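Local coordinates for DegV family protein (PDB 3FDJ) that is of unknown function but, as a member of the DegV family, probably binds a fatty acid in the cleft between its two domains, at residues F156-S161 with G183-G188; L162-Q167 with Y265-G270; K206-K211 with D238-M243; L226-V231 with G269-S274. All coordinates share one frame; numbering follows the deposited sequence. Where two conformers were deposited one is given.

Interaction 1 (F156-S161 with G183-G188); sequences FCSLKS and GISVIG. With NA (sodium ion), chain E.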
loop_
_atom_site.group_PDB
_atom_site.type_symbol
_atom_site.label_atom_id
_atom_site.label_comp_id
_atom_site.label_asym_id
_atom_site.label_seq_id
_atom_site.Cartn_x
_atom_site.Cartn_y
_atom_site.Cartn_z
ATOM N N PHE A 156 -6.361 -0.052 -7.808
ATOM C CA PHE A 156 -6.165 -0.922 -8.951
ATOM C C PHE A 156 -4.676 -1.164 -9.137
ATOM O O PHE A 156 -3.837 -0.312 -8.770
ATOM C CB PHE A 156 -6.753 -0.295 -10.217
ATOM C CG PHE A 156 -8.228 -0.073 -10.151
ATOM C CD1 PHE A 156 -9.120 -1.132 -10.361
ATOM C CD2 PHE A 156 -8.743 1.179 -9.835
ATOM C CE1 PHE A 156 -10.489 -0.939 -10.255
ATOM C CE2 PHE A 156 -10.117 1.372 -9.753
ATOM C CZ PHE A 156 -10.987 0.317 -9.952
ATOM N N CYS A 157 -4.331 -2.306 -9.716
ATOM C CA CYS A 157 -2.938 -2.609 -9.969
ATOM C C CYS A 157 -2.789 -3.279 -11.321
ATOM O O CYS A 157 -3.742 -3.829 -11.853
ATOM C CB CYS A 157 -2.351 -3.478 -8.863
ATOM S SG CYS A 157 -3.109 -5.064 -8.696
ATOM N N SER A 158 -1.591 -3.200 -11.867
ATOM C CA SER A 158 -1.214 -3.991 -13.033
ATOM C C SER A 158 0.146 -4.622 -12.770
ATOM O O SER A 158 1.144 -3.915 -12.553
ATOM C CB SER A 158 -1.174 -3.107 -14.272
ATOM O OG SER A 158 -0.897 -3.898 -15.418
ATOM N N LEU A 159 0.189 -5.946 -12.757
ATOM C CA LEU A 159 1.372 -6.696 -12.383
ATOM C C LEU A 159 1.889 -7.539 -13.545
ATOM O O LEU A 159 1.126 -8.262 -14.177
ATOM C CB LEU A 159 1.066 -7.581 -11.180
ATOM C CG LEU A 159 0.391 -6.879 -10.008
ATOM C CD1 LEU A 159 0.219 -7.849 -8.838
ATOM C CD2 LEU A 159 1.201 -5.626 -9.564
ATOM N N LYS A 160 3.188 -7.467 -13.809
ATOM C CA LYS A 160 3.802 -8.210 -14.893
ATOM C C LYS A 160 4.214 -9.600 -14.459
ATOM O O LYS A 160 4.459 -10.474 -15.304
ATOM C CB LYS A 160 5.024 -7.453 -15.436
ATOM C CG LYS A 160 4.672 -6.061 -15.949
ATOM C CD LYS A 160 5.789 -5.457 -16.795
ATOM C CE LYS A 160 5.360 -4.109 -17.382
ATOM N NZ LYS A 160 6.364 -3.607 -18.351
ATOM N N SER A 161 4.331 -9.795 -13.154
ATOM C CA SER A 161 4.610 -11.111 -12.573
ATOM C C SER A 161 3.950 -11.202 -11.209
ATOM O O SER A 161 3.980 -10.232 -10.456
ATOM C CB SER A 161 6.114 -11.329 -12.447
ATOM O OG SER A 161 6.411 -12.504 -11.678
ATOM N N GLY A 183 4.951 -10.216 -21.815
ATOM C CA GLY A 183 4.136 -9.106 -22.314
ATOM C C GLY A 183 2.706 -9.047 -21.792
ATOM O O GLY A 183 1.952 -8.133 -22.152
ATOM N N ILE A 184 2.310 -10.028 -20.976
ATOM C CA ILE A 184 0.996 -10.032 -20.363
ATOM C C ILE A 184 1.097 -9.578 -18.912
ATOM O O ILE A 184 1.896 -10.114 -18.152
ATOM C CB ILE A 184 0.318 -11.436 -20.402
ATOM C CG1 ILE A 184 0.150 -11.897 -21.834
ATOM C CG2 ILE A 184 -1.069 -11.390 -19.737
ATOM C CD1 ILE A 184 -0.650 -10.911 -22.709
ATOM N N SER A 185 0.254 -8.608 -18.551
ATOM C CA SER A 185 0.046 -8.197 -17.170
ATOM C C SER A 185 -1.325 -8.606 -16.676
ATOM O O SER A 185 -2.239 -8.775 -17.473
ATOM C CB SER A 185 0.140 -6.684 -17.077
ATOM O OG SER A 185 1.433 -6.245 -17.431
ATOM N N VAL A 186 -1.464 -8.745 -15.362
ATOM C CA VAL A 186 -2.746 -8.974 -14.719
ATOM C C VAL A 186 -3.172 -7.715 -14.024
ATOM O O VAL A 186 -2.376 -7.090 -13.293
ATOM C CB VAL A 186 -2.703 -10.113 -13.702
ATOM C CG1 VAL A 186 -4.023 -10.188 -12.880
ATOM C CG2 VAL A 186 -2.382 -11.435 -14.419
ATOM N N ILE A 187 -4.417 -7.324 -14.283
ATOM C CA ILE A 187 -5.013 -6.155 -13.652
ATOM C C ILE A 187 -5.847 -6.623 -12.458
ATOM O O ILE A 187 -6.641 -7.564 -12.564
ATOM C CB ILE A 187 -5.924 -5.391 -14.647
ATOM C CG1 ILE A 187 -5.134 -4.930 -15.863
ATOM C CG2 ILE A 187 -6.559 -4.167 -13.949
ATOM C CD1 ILE A 187 -6.053 -4.363 -16.988
ATOM N N GLY A 188 -5.649 -5.991 -11.313
ATOM C CA GLY A 188 -6.375 -6.335 -10.098
ATOM C C GLY A 188 -6.987 -5.137 -9.406
ATOM O O GLY A 188 -6.730 -3.973 -9.764
HETATM NA NA NA E . 4.010 -11.080 -17.762
HETATM O O HOH W 1 1.435 -3.536 -16.940
HETATM O O HOH W 2 4.840 -9.334 -18.657
HETATM O O HOH W 3 6.147 -11.869 -17.786
#
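C157 and L159 face G188 and V186 as hydrogen-bonded pairs of two antiparallel strands, whose short axes approach to 4.5 Å at 162°. L159 N reaches V186 O at 2.9 Å along a nearly straight N-H (167°), whereas C157 N stands above the carbonyl plane of G188. That same G188 oxygen also receives the CA-H of F156 and lies at the edge of the F156 ring. C157 SG, held between its backbone N and carbonyl carbon (chi1 62°), turns over the backbone of G188 and comes within 3.8 Å of G188 CA. A CB at G188 would be pressed against this sulfur, so the absence of a side chain there lets the thiol lie down on the neighbouring strand. S158 and I187 occupy the other face, against L208 of helix 205-219. S158 OG touches S185 CB at 3.4 Å, and one water joins the two serine hydroxyls, 2.8 Å from S158 OG and 2.8 Å from S185 OG. The CG methylene of K160 lies alongside S185 OG. Where the pairing ends, K160 O and I184 O turn to a sodium ion, at 2.6 Å and 2.4 Å; A179 O and two waters are its other ligands. With three backbone carbonyls and two waters around it, the ion is bound by neutral oxygens, and it links the two segments to the intervening loop at A179.

Interaction 2 (L162-Q167 with Y265-G270); sequences LHNLAQ and YAERGG
E267 OE2 is gripped from the first turn of helix 163-167: N164 N donates to it at 2.8 Å in an almost linear bond (177°), and H163 N lies 3.0 Å from the same oxygen. The N164 N-H arrives on the syn side of the carboxylate, tilted from its plane. A water adds a further donor to OE2 and also bridges L165 N and Y265 O, so the start of one helix is joined to the end of another. A carboxylate at the start of a helix would probably be stabilised by the helix dipole as well. The N164 amide stacks on the carboxylate with the planes 23° apart, ND2 lying 3.6 Å from E267 CD. Both ends of the amide are held: ND2 donates to Y264 O, and OD1 accepts from Q167 NE2 of the same helix. An alanine in place of E267 would probably leave N164 N without this acceptor and let the bridging water and the asparagine amide shift. Beside this polar centre, L165 CD2 rests obliquely 3.6 Å from Y265 CD1, while N164 O lies at the ring edge near CE1. CG of Y265 stands anti to its carbonyl carbon (chi1 -81°), which carries the ring along helix 163-167 and lets OH reach T60. The contact thus joins helix 163-167, whose L165 packs on L159 of strand 153-159, to the end of helix 260-266, where a type II turn from E267 to G270 leads into strand 271-276.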
loop_
_atom_site.group_PDB
_atom_site.type_symbol
_atom_site.label_atom_id
_atom_site.label_comp_id
_atom_site.label_asym_id
_atom_site.label_seq_id
_atom_site.Cartn_x
_atom_site.Cartn_y
_atom_site.Cartn_z
ATOM N N LEU A 162 3.374 -12.367 -10.906
ATOM C CA LEU A 162 2.718 -12.634 -9.634
ATOM C C LEU A 162 3.356 -13.831 -8.939
ATOM O O LEU A 162 2.737 -14.469 -8.098
ATOM C CB LEU A 162 1.212 -12.856 -9.847
ATOM C CG LEU A 162 0.453 -11.603 -10.326
ATOM C CD1 LEU A 162 0.501 -11.482 -11.832
ATOM C CD2 LEU A 162 -0.987 -11.611 -9.834
ATOM N N HIS A 163 4.628 -14.097 -9.248
ATOM C CA HIS A 163 5.302 -15.263 -8.703
ATOM C C HIS A 163 5.436 -15.182 -7.170
ATOM O O HIS A 163 5.193 -16.165 -6.463
ATOM C CB HIS A 163 6.677 -15.381 -9.343
ATOM C CG HIS A 163 7.508 -16.481 -8.786
ATOM N ND1 HIS A 163 7.262 -17.806 -9.061
ATOM C CD2 HIS A 163 8.602 -16.453 -7.987
ATOM C CE1 HIS A 163 8.158 -18.551 -8.438
ATOM N NE2 HIS A 163 8.990 -17.754 -7.789
ATOM N N ASN A 164 5.827 -14.019 -6.670
ATOM C CA ASN A 164 6.001 -13.853 -5.216
ATOM C C ASN A 164 4.679 -13.914 -4.440
ATOM O O ASN A 164 4.592 -14.536 -3.361
ATOM C CB ASN A 164 6.807 -12.579 -4.917
ATOM C CG ASN A 164 8.228 -12.664 -5.441
ATOM O OD1 ASN A 164 8.769 -13.757 -5.607
ATOM N ND2 ASN A 164 8.833 -11.516 -5.718
ATOM N N LEU A 165 3.635 -13.287 -4.972
ATOM C CA LEU A 165 2.298 -13.465 -4.422
ATOM C C LEU A 165 1.892 -14.939 -4.398
ATOM O O LEU A 165 1.438 -15.450 -3.377
ATOM C CB LEU A 165 1.253 -12.662 -5.210
ATOM C CG LEU A 165 1.263 -11.156 -4.995
ATOM C CD1 LEU A 165 0.619 -10.458 -6.207
ATOM C CD2 LEU A 165 0.605 -10.749 -3.680
ATOM N N ALA A 166 2.085 -15.623 -5.521
ATOM C CA ALA A 166 1.662 -17.006 -5.665
ATOM C C ALA A 166 2.449 -17.940 -4.757
ATOM O O ALA A 166 1.847 -18.797 -4.110
ATOM C CB ALA A 166 1.748 -17.474 -7.136
ATOM N N GLN A 167 3.773 -17.772 -4.667
ATOM C CA GLN A 167 4.555 -18.703 -3.847
ATOM C C GLN A 167 4.249 -18.507 -2.371
ATOM O O GLN A 167 4.470 -19.411 -1.586
ATOM C CB GLN A 167 6.063 -18.596 -4.107
ATOM C CG GLN A 167 6.732 -17.373 -3.512
ATOM C CD GLN A 167 8.252 -17.411 -3.616
ATOM O OE1 GLN A 167 8.901 -18.332 -3.095
ATOM N NE2 GLN A 167 8.830 -16.394 -4.250
ATOM N N TYR A 265 6.145 -7.820 -3.762
ATOM C CA TYR A 265 4.888 -8.450 -4.157
ATOM C C TYR A 265 4.330 -7.963 -5.492
ATOM O O TYR A 265 3.696 -8.745 -6.212
ATOM C CB TYR A 265 3.846 -8.308 -3.042
ATOM C CG TYR A 265 4.013 -9.327 -1.937
ATOM C CD1 TYR A 265 3.909 -10.700 -2.211
ATOM C CD2 TYR A 265 4.303 -8.940 -0.618
ATOM C CE1 TYR A 265 4.071 -11.650 -1.203
ATOM C CE2 TYR A 265 4.450 -9.888 0.389
ATOM C CZ TYR A 265 4.324 -11.229 0.092
ATOM O OH TYR A 265 4.505 -12.180 1.069
ATOM N N ALA A 266 4.550 -6.697 -5.832
ATOM C CA ALA A 266 4.126 -6.183 -7.153
ATOM C C ALA A 266 5.091 -6.556 -8.275
ATOM O O ALA A 266 4.690 -6.665 -9.438
ATOM C CB ALA A 266 3.897 -4.673 -7.114
ATOM N N GLU A 267 6.354 -6.738 -7.909
ATOM C CA GLU A 267 7.455 -7.151 -8.797
ATOM C C GLU A 267 7.861 -6.102 -9.822
ATOM O O GLU A 267 7.176 -5.110 -10.033
ATOM C CB GLU A 267 7.203 -8.522 -9.426
ATOM C CG GLU A 267 7.110 -9.590 -8.350
ATOM C CD GLU A 267 7.243 -11.009 -8.865
ATOM O OE1 GLU A 267 8.184 -11.279 -9.655
ATOM O OE2 GLU A 267 6.429 -11.859 -8.426
ATOM N N ARG A 268 9.026 -6.315 -10.416
ATOM C CA ARG A 268 9.548 -5.385 -11.389
ATOM C C ARG A 268 8.514 -5.149 -12.476
ATOM O O ARG A 268 7.911 -6.093 -12.999
ATOM C CB ARG A 268 10.833 -5.936 -12.014
ATOM C CG ARG A 268 11.815 -4.893 -12.377
ATOM C CD ARG A 268 13.208 -5.523 -12.500
ATOM N NE ARG A 268 14.180 -4.816 -11.672
ATOM C CZ ARG A 268 15.317 -5.335 -11.209
ATOM N NH1 ARG A 268 15.646 -6.600 -11.459
ATOM N NH2 ARG A 268 16.130 -4.581 -10.482
ATOM N N GLY A 269 8.303 -3.872 -12.783
ATOM C CA GLY A 269 7.367 -3.452 -13.810
ATOM C C GLY A 269 6.010 -3.074 -13.252
ATOM O O GLY A 269 5.190 -2.464 -13.937
ATOM N N GLY A 270 5.738 -3.466 -12.016
ATOM C CA GLY A 270 4.413 -3.331 -11.456
ATOM C C GLY A 270 3.999 -1.902 -11.155
ATOM O O GLY A 270 4.851 -1.017 -10.868
HETATM O O HOH W 4 4.129 -11.304 -6.986
#

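Interaction 3 (K206-K211 with D238-M243); sequences KKLLVK and DKIADM
L209 of helix 205-219 reaches across to helix 234-248, and its side chain carries most of the contact. From CB the chain runs to CG, set anti to the carbonyl carbon (chi1 -63°), and there divides into two methyls with separate partners. CD2 presses on I240, 3.5 Å from CG1 and 3.9 Å from CA, so it touches both side chain and backbone. The other methyl, CD1, lies by K239, 4.1 Å from its O, and also borders M243 CB at 4.3 Å. M243, a selenomethionine, bends back at chi2 (-86°) and chi3, and this fold brings its CE methyl to 3.5 Å from L209 O. L208 adds a looser touch, its CD2 standing 4.4 Å from I240 CD1. The contact is van der Waals packing, methyls against side chains and against two backbone oxygens, between helix segments whose axes approach to 10.4 Å at an angle of 39°. At the exposed margin K239 forms a salt bridge with D205 at the start of helix 205-219. Both helices lie on one face of the six-stranded sheet: L208 leans on I187 of strand 184-190, while I240 packs on I228 of strand 226-230 and also meets L212 farther along helix 205-219.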
loop_
_atom_site.group_PDB
_atom_site.type_symbol
_atom_site.label_atom_id
_atom_site.label_comp_id
_atom_site.label_asym_id
_atom_site.label_seq_id
_atom_site.Cartn_x
_atom_site.Cartn_y
_atom_site.Cartn_z
ATOM N N LYS A 206 -0.777 0.602 -23.718
ATOM C CA LYS A 206 -1.927 1.330 -24.241
ATOM C C LYS A 206 -3.241 0.639 -23.871
ATOM O O LYS A 206 -4.213 1.299 -23.488
ATOM C CB LYS A 206 -1.827 1.524 -25.747
ATOM C CG LYS A 206 -0.814 2.609 -26.124
ATOM C CD LYS A 206 -0.863 2.860 -27.614
ATOM C CE LYS A 206 -0.008 1.866 -28.344
ATOM N NZ LYS A 206 1.393 2.368 -28.405
ATOM N N LYS A 207 -3.253 -0.687 -23.936
ATOM C CA LYS A 207 -4.448 -1.441 -23.568
ATOM C C LYS A 207 -4.776 -1.299 -22.081
ATOM O O LYS A 207 -5.944 -1.164 -21.698
ATOM C CB LYS A 207 -4.283 -2.906 -23.952
ATOM C CG LYS A 207 -4.481 -3.173 -25.430
ATOM C CD LYS A 207 -4.617 -4.680 -25.721
ATOM C CE LYS A 207 -4.446 -4.994 -27.193
ATOM N NZ LYS A 207 -2.990 -4.882 -27.605
ATOM N N LEU A 208 -3.744 -1.279 -21.250
ATOM C CA LEU A 208 -3.919 -0.993 -19.820
ATOM C C LEU A 208 -4.562 0.381 -19.592
ATOM O O LEU A 208 -5.506 0.507 -18.791
ATOM C CB LEU A 208 -2.586 -1.121 -19.063
ATOM C CG LEU A 208 -2.620 -0.682 -17.592
ATOM C CD1 LEU A 208 -3.554 -1.605 -16.800
ATOM C CD2 LEU A 208 -1.205 -0.660 -17.034
ATOM N N LEU A 209 -4.087 1.413 -20.292
ATOM C CA LEU A 209 -4.652 2.751 -20.094
ATOM C C LEU A 209 -6.157 2.763 -20.375
ATOM O O LEU A 209 -6.934 3.374 -19.635
ATOM C CB LEU A 209 -3.952 3.811 -20.955
ATOM C CG LEU A 209 -2.464 4.080 -20.704
ATOM C CD1 LEU A 209 -2.000 5.354 -21.428
ATOM C CD2 LEU A 209 -2.190 4.178 -19.250
ATOM N N VAL A 210 -6.572 2.073 -21.431
ATOM C CA VAL A 210 -7.988 2.024 -21.801
ATOM C C VAL A 210 -8.816 1.250 -20.764
ATOM O O VAL A 210 -9.930 1.660 -20.371
ATOM C CB VAL A 210 -8.156 1.404 -23.207
ATOM C CG1 VAL A 210 -9.612 1.161 -23.515
ATOM C CG2 VAL A 210 -7.504 2.321 -24.279
ATOM N N LYS A 211 -8.288 0.125 -20.323
ATOM C CA LYS A 211 -8.977 -0.651 -19.285
ATOM C C LYS A 211 -9.105 0.127 -17.971
ATOM O O LYS A 211 -10.139 0.086 -17.334
ATOM C CB LYS A 211 -8.289 -1.988 -19.054
ATOM C CG LYS A 211 -8.517 -2.978 -20.161
ATOM C CD LYS A 211 -7.887 -4.323 -19.804
ATOM C CE LYS A 211 -8.003 -5.366 -20.927
ATOM N NZ LYS A 211 -9.367 -5.510 -21.510
ATOM N N ASP A 238 3.867 7.438 -15.233
ATOM C CA ASP A 238 3.701 8.758 -15.834
ATOM C C ASP A 238 2.655 8.744 -16.951
ATOM O O ASP A 238 1.861 9.669 -17.053
ATOM C CB ASP A 238 5.040 9.301 -16.368
ATOM C CG ASP A 238 5.986 9.775 -15.267
ATOM O OD1 ASP A 238 5.585 9.822 -14.067
ATOM O OD2 ASP A 238 7.151 10.113 -15.615
ATOM N N LYS A 239 2.620 7.689 -17.763
ATOM C CA LYS A 239 1.572 7.576 -18.807
ATOM C C LYS A 239 0.165 7.525 -18.212
ATOM O O LYS A 239 -0.755 8.145 -18.733
ATOM C CB LYS A 239 1.737 6.312 -19.649
ATOM C CG LYS A 239 2.870 6.293 -20.600
ATOM C CD LYS A 239 2.845 4.965 -21.395
ATOM C CE LYS A 239 4.085 4.809 -22.203
ATOM N NZ LYS A 239 4.085 3.528 -22.949
ATOM N N ILE A 240 0.017 6.760 -17.143
ATOM C CA ILE A 240 -1.260 6.640 -16.435
ATOM C C ILE A 240 -1.659 8.009 -15.878
ATOM O O ILE A 240 -2.794 8.460 -16.053
ATOM C CB ILE A 240 -1.186 5.594 -15.322
ATOM C CG1 ILE A 240 -1.015 4.183 -15.915
ATOM C CG2 ILE A 240 -2.471 5.657 -14.444
ATOM C CD1 ILE A 240 -0.583 3.093 -14.890
ATOM N N ALA A 241 -0.719 8.679 -15.216
ATOM C CA ALA A 241 -0.998 9.984 -14.641
ATOM C C ALA A 241 -1.448 10.963 -15.734
ATOM O O ALA A 241 -2.407 11.715 -15.542
ATOM C CB ALA A 241 0.247 10.533 -13.897
ATOM N N ASP A 242 -0.772 10.949 -16.877
ATOM C CA ASP A 242 -1.143 11.838 -17.996
ATOM C C ASP A 242 -2.557 11.540 -18.515
ATOM O O ASP A 242 -3.332 12.461 -18.809
ATOM C CB ASP A 242 -0.157 11.687 -19.166
ATOM C CG ASP A 242 1.145 12.460 -18.952
ATOM O OD1 ASP A 242 1.211 13.342 -18.061
ATOM O OD2 ASP A 242 2.124 12.176 -19.680
HETATM N N MSE A 243 -2.863 10.246 -18.657
HETATM C CA MSE A 243 -4.167 9.824 -19.122
HETATM C C MSE A 243 -5.262 10.340 -18.186
HETATM O O MSE A 243 -6.289 10.860 -18.647
HETATM C CB MSE A 243 -4.230 8.298 -19.213
HETATM C CG MSE A 243 -5.569 7.752 -19.647
HETATM SE SE MSE A 243 -6.885 7.477 -18.214
HETATM C CE MSE A 243 -6.202 5.871 -17.331
#

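Interaction 4 (L226-V231 with G269-S274); sequences LRICHV and GGIILS
Neighbouring interior strands of the mixed six-stranded sheet, 226-230 and 271-276, pair here antiparallel, with short axes 4.7 Å apart at 165°. R227 with S274 and C229 with I272 are the hydrogen-bonded pairs, each with two N-H...O bonds of 2.9 Å between N of one residue and O of the other. Pairing continues past the strand end, where V231 N donates to G270 O and G269 N to V231 O. The positive phi of G269 (96°) makes this turn into the strand hard for a residue with a CB. On one face I228 and L273 lie side by side pointing the same way, I228 CG1 3.9 Å from L273 CB. This apolar face is covered by helix 234-248 through I240. The other face carries C229, whose SG rests 3.9 Å from I272 CB, and S274, whose hydroxyl bonds R154 O; helix 120-134 covers part of it. On strand 226-230, H230 holds N233 N through ND1. R227 leads away from the strand pair to salt bridges with E127 and D252, while its NH1 also donates to L226 O at 2.9 Å.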
loop_
_atom_site.group_PDB
_atom_site.type_symbol
_atom_site.label_atom_id
_atom_site.label_comp_id
_atom_site.label_asym_id
_atom_site.label_seq_id
_atom_site.Cartn_x
_atom_site.Cartn_y
_atom_site.Cartn_z
ATOM N N LEU A 226 -5.289 11.211 -6.550
ATOM C CA LEU A 226 -4.767 10.047 -7.260
ATOM C C LEU A 226 -3.325 9.829 -6.837
ATOM O O LEU A 226 -2.510 10.764 -6.859
ATOM C CB LEU A 226 -4.777 10.314 -8.777
ATOM C CG LEU A 226 -4.044 9.313 -9.689
ATOM C CD1 LEU A 226 -4.762 7.998 -9.646
ATOM C CD2 LEU A 226 -3.951 9.885 -11.126
ATOM N N ARG A 227 -2.997 8.599 -6.450
ATOM C CA ARG A 227 -1.643 8.261 -6.003
ATOM C C ARG A 227 -1.225 7.002 -6.744
ATOM O O ARG A 227 -1.967 6.027 -6.781
ATOM C CB ARG A 227 -1.608 8.040 -4.468
ATOM C CG ARG A 227 -1.923 9.300 -3.653
ATOM C CD ARG A 227 -0.865 10.362 -3.829
ATOM N NE ARG A 227 -1.146 11.589 -3.078
ATOM C CZ ARG A 227 -1.732 12.686 -3.547
ATOM N NH1 ARG A 227 -2.089 12.807 -4.819
ATOM N NH2 ARG A 227 -1.892 13.713 -2.725
ATOM N N ILE A 228 -0.060 7.044 -7.378
ATOM C CA ILE A 228 0.430 5.916 -8.168
ATOM C C ILE A 228 1.860 5.582 -7.732
ATOM O O ILE A 228 2.747 6.462 -7.782
ATOM C CB ILE A 228 0.464 6.250 -9.681
ATOM C CG1 ILE A 228 -0.868 6.823 -10.178
ATOM C CG2 ILE A 228 0.924 5.016 -10.496
ATOM C CD1 ILE A 228 -0.862 7.358 -11.657
ATOM N N CYS A 229 2.091 4.343 -7.297
ATOM C CA CYS A 229 3.444 3.864 -7.061
ATOM C C CYS A 229 3.821 2.833 -8.121
ATOM O O CYS A 229 2.950 2.222 -8.768
ATOM C CB CYS A 229 3.658 3.339 -5.632
ATOM S SG CYS A 229 3.033 1.764 -5.398
ATOM N N HIS A 230 5.121 2.718 -8.366
ATOM C CA HIS A 230 5.660 1.849 -9.369
ATOM C C HIS A 230 6.921 1.175 -8.878
ATOM O O HIS A 230 7.639 1.700 -8.016
ATOM C CB HIS A 230 5.946 2.620 -10.663
ATOM C CG HIS A 230 7.041 3.620 -10.527
ATOM N ND1 HIS A 230 8.371 3.290 -10.687
ATOM C CD2 HIS A 230 7.013 4.924 -10.171
ATOM C CE1 HIS A 230 9.110 4.362 -10.466
ATOM N NE2 HIS A 230 8.310 5.368 -10.151
ATOM N N VAL A 231 7.183 0.008 -9.442
ATOM C CA VAL A 231 8.382 -0.764 -9.174
ATOM C C VAL A 231 9.215 -0.713 -10.443
ATOM O O VAL A 231 9.017 -1.524 -11.366
ATOM C CB VAL A 231 8.064 -2.226 -8.864
ATOM C CG1 VAL A 231 9.356 -2.950 -8.449
ATOM C CG2 VAL A 231 6.967 -2.335 -7.795
ATOM N N GLY A 269 8.303 -3.872 -12.783
ATOM C CA GLY A 269 7.367 -3.452 -13.810
ATOM C C GLY A 269 6.010 -3.074 -13.252
ATOM O O GLY A 269 5.190 -2.464 -13.937
ATOM N N GLY A 270 5.738 -3.466 -12.016
ATOM C CA GLY A 270 4.413 -3.331 -11.456
ATOM C C GLY A 270 3.999 -1.902 -11.155
ATOM O O GLY A 270 4.851 -1.017 -10.868
ATOM N N ILE A 271 2.685 -1.677 -11.248
ATOM C CA ILE A 271 2.044 -0.404 -10.921
ATOM C C ILE A 271 0.934 -0.654 -9.905
ATOM O O ILE A 271 0.226 -1.660 -10.000
ATOM C CB ILE A 271 1.411 0.226 -12.180
ATOM C CG1 ILE A 271 2.493 0.622 -13.195
ATOM C CG2 ILE A 271 0.512 1.410 -11.806
ATOM C CD1 ILE A 271 3.359 1.755 -12.750
ATOM N N ILE A 272 0.772 0.244 -8.940
ATOM C CA ILE A 272 -0.409 0.236 -8.078
ATOM C C ILE A 272 -0.931 1.667 -7.988
ATOM O O ILE A 272 -0.156 2.600 -7.803
ATOM C CB ILE A 272 -0.104 -0.257 -6.653
ATOM C CG1 ILE A 272 0.787 -1.506 -6.645
ATOM C CG2 ILE A 272 -1.416 -0.494 -5.904
ATOM C CD1 ILE A 272 1.215 -1.917 -5.235
ATOM N N LEU A 273 -2.237 1.836 -8.115
ATOM C CA LEU A 273 -2.830 3.142 -7.991
ATOM C C LEU A 273 -4.011 3.155 -7.069
ATOM O O LEU A 273 -4.729 2.169 -6.935
ATOM C CB LEU A 273 -3.195 3.754 -9.347
ATOM C CG LEU A 273 -4.446 3.423 -10.119
ATOM C CD1 LEU A 273 -5.712 4.122 -9.511
ATOM C CD2 LEU A 273 -4.253 3.879 -11.579
ATOM N N SER A 274 -4.185 4.270 -6.393
ATOM C CA SER A 274 -5.352 4.473 -5.581
ATOM C C SER A 274 -5.966 5.834 -5.829
ATOM O O SER A 274 -5.263 6.793 -6.187
ATOM C CB SER A 274 -5.009 4.276 -4.109
ATOM O OG SER A 274 -6.187 4.346 -3.331
#

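How the interactions relate
Interactions 1 and 4 form one sheet, joined where strand 153-159 meets 271-276: F156 O lies 2.8 Å from L273 N, and S158 O 3.0 Å from I271 N. Interaction 3 covers one face, I240 CG2 reaching I228 CD1 at 3.6 Å and L208 CD2 reaching S158 OG at the same distance. Interaction 2 follows strand 153-159 and precedes 271-276, sharing G269 and G270 with interaction 4; its E267 OE1 is 3.0 Å from S161 OG of interaction 1. The side chains of L159, Y265 and I272 come within about 4 Å (nearest atoms) of a bound hexaethylene glycol, probably from crystallisation, which may mark a pocket bordered by interactions 1, 2 and 4. The sodium belongs to interaction 1.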